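Local coordinates for protein citrate synthase (Metallosphaera sedula, PDB 6ABW) that probably catalyses the condensation of oxaloacetate with acetyl-CoA and water to give citrate and CoA, a step of the tricarboxylic acid cycle, at residues A144-L147 with R148-G152. Sequence-based numbering, arbitrary orientation.
Sequences ANVL and RAKEG
L147 crosses the stem of E151 one turn further along the helix, its CD1 lying 3.7 Å from CG of E151. With CG of the leucine anti to the backbone N (chi1 162°), its second torsion makes CD1 the methyl that faces E151. E151 CG also lies against the carbonyl of its partner, 3.2 Å from L147 O, while the bend at chi2 turns the carboxylate aside to Y340, to which OE1 is hydrogen-bonded. Beneath the side chains runs the i to i+4 ladder: A149 N meets N145 O with a nearly straight N-H...O angle of 170°. The last rung, E151 N to L147 O, is bent to 144°. There the helix ends in a Schellman motif, G152 having positive phi and its N bonded to A149 O at 3.1 Å. R148 lays CG 3.3 Å from A144 O, then carries its guanidinium off to the carbonyls of K154 and S172. The last full turns of helix 128-151 are buried among their neighbours, while its terminus at E151 and G152 reaches the surface: A149 rests on helix 89-97, V146 and the K150 chain on helix 104-119, and A144 and L147 on helix 164-173.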
ATOM      1  N   ALA A 144       7.380 -13.778 -13.007  1.00  9.85           N
ATOM      2  CA  ALA A 144       7.564 -15.045 -13.684  1.00  9.94           C
ATOM      3  C   ALA A 144       6.893 -16.166 -12.852  1.00 10.33           C
ATOM      4  O   ALA A 144       6.206 -17.028 -13.402  1.00 10.11           O
ATOM      5  CB  ALA A 144       9.076 -15.305 -13.873  1.00 10.34           C
ATOM      6  N   ASN A 145       7.027 -16.091 -11.540  1.00 10.13           N
ATOM      7  CA  ASN A 145       6.482 -17.091 -10.630  1.00 10.99           C
ATOM      8  C   ASN A 145       4.985 -16.990 -10.396  1.00 10.81           C
ATOM      9  O   ASN A 145       4.307 -17.965 -10.182  1.00 10.13           O
ATOM     10  CB  ASN A 145       7.334 -17.197  -9.387  1.00 12.53           C
ATOM     11  CG  ASN A 145       8.616 -17.971  -9.700  1.00 15.30           C
ATOM     12  OD1 ASN A 145       8.550 -19.162 -10.022  1.00 16.68           O
ATOM     13  ND2 ASN A 145       9.733 -17.243  -9.817  1.00 15.12           N
ATOM     14  N   VAL A 146       4.447 -15.743 -10.518  1.00 11.23           N
ATOM     15  CA  VAL A 146       3.020 -15.541 -10.491  1.00 11.17           C
ATOM     16  C   VAL A 146       2.382 -16.237 -11.703  1.00 11.46           C
ATOM     17  O   VAL A 146       1.383 -16.952 -11.603  1.00 11.30           O
ATOM     18  CB  VAL A 146       2.697 -14.019 -10.407  1.00 11.83           C
ATOM     19  CG1 VAL A 146       1.218 -13.717 -10.743  1.00 13.92           C
ATOM     20  CG2 VAL A 146       2.996 -13.482  -9.014  1.00 12.28           C
ATOM     21  N   LEU A 147       2.980 -16.086 -12.870  1.00 11.00           N
ATOM     22  CA  LEU A 147       2.472 -16.761 -14.056  1.00 12.05           C
ATOM     23  C   LEU A 147       2.500 -18.275 -13.836  1.00 11.33           C
ATOM     24  O   LEU A 147       1.499 -19.013 -14.136  1.00 11.32           O
ATOM     25  CB  LEU A 147       3.285 -16.338 -15.292  1.00 12.94           C
ATOM     26  CG  LEU A 147       3.109 -17.337 -16.484  1.00 14.63           C
ATOM     27  CD1 LEU A 147       1.712 -17.220 -17.006  1.00 15.07           C
ATOM     28  CD2 LEU A 147       4.171 -17.021 -17.530  1.00 16.17           C
ATOM     29  N   ARG A 148       3.653 -18.737 -13.363  1.00 11.47           N
ATOM     30  CA  ARG A 148       3.862 -20.166 -13.262  1.00 12.77           C
ATOM     31  C   ARG A 148       2.960 -20.830 -12.188  1.00 12.84           C
ATOM     32  O   ARG A 148       2.364 -21.892 -12.395  1.00 13.98           O
ATOM     33  CB  ARG A 148       5.332 -20.434 -13.099  1.00 14.42           C
ATOM     34  CG  ARG A 148       6.096 -20.166 -14.391  1.00 14.31           C
ATOM     35  CD  ARG A 148       7.586 -20.349 -14.192  1.00 16.56           C
ATOM     36  NE  ARG A 148       7.954 -21.763 -14.115  1.00 17.41           N
ATOM     37  CZ  ARG A 148       8.142 -22.562 -15.168  1.00 20.75           C
ATOM     38  NH1 ARG A 148       8.411 -23.829 -14.950  1.00 21.98           N
ATOM     39  NH2 ARG A 148       7.969 -22.148 -16.431  1.00 23.85           N
ATOM     40  N   ALA A 149       2.773 -20.168 -11.059  1.00 12.24           N
ATOM     41  CA  ALA A 149       1.759 -20.579 -10.106  1.00 12.18           C
ATOM     42  C   ALA A 149       0.367 -20.686 -10.643  1.00 12.32           C
ATOM     43  O   ALA A 149      -0.346 -21.679 -10.409  1.00 12.31           O
ATOM     44  CB  ALA A 149       1.779 -19.748  -8.858  1.00 11.22           C
ATOM     45  N   LYS A 150      -0.054 -19.661 -11.373  1.00 12.20           N
ATOM     46  CA  LYS A 150      -1.401 -19.644 -11.910  1.00 12.93           C
ATOM     47  C   LYS A 150      -1.589 -20.755 -12.978  1.00 14.96           C
ATOM     48  O   LYS A 150      -2.675 -21.325 -13.071  1.00 16.42           O
ATOM     49  CB  LYS A 150      -1.760 -18.262 -12.434  1.00 12.52           C
ATOM     50  CG  LYS A 150      -2.004 -17.266 -11.314  1.00 12.62           C
ATOM     51  CD  LYS A 150      -2.306 -15.854 -11.853  1.00 13.03           C
ATOM     52  CE  LYS A 150      -3.708 -15.699 -12.431  1.00 13.10           C
ATOM     53  NZ  LYS A 150      -4.875 -16.052 -11.568  1.00 14.36           N
ATOM     54  N   GLU A 151      -0.541 -21.085 -13.677  1.00 14.78           N
ATOM     55  CA  GLU A 151      -0.538 -22.114 -14.687  1.00 18.58           C
ATOM     56  C   GLU A 151      -0.298 -23.528 -14.068  1.00 21.47           C
ATOM     57  O   GLU A 151      -0.450 -24.512 -14.776  1.00 23.08           O
ATOM     58  CB  GLU A 151       0.535 -21.830 -15.706  1.00 22.01           C
ATOM     59  CG  GLU A 151       0.406 -20.619 -16.618  1.00 26.88           C
ATOM     60  CD  GLU A 151      -0.662 -20.701 -17.718  1.00 41.44           C
ATOM     61  OE1 GLU A 151      -1.915 -20.642 -17.419  1.00 44.27           O
ATOM     62  OE2 GLU A 151      -0.226 -20.730 -18.915  1.00 54.47           O
ATOM     63  N   GLY A 152       0.083 -23.629 -12.794  1.00 19.36           N
ATOM     64  CA  GLY A 152       0.315 -24.911 -12.100  1.00 22.81           C
ATOM     65  C   GLY A 152       1.616 -25.539 -12.536  1.00 24.29           C
ATOM     66  O   GLY A 152       1.716 -26.741 -12.562  1.00 23.47           O
TER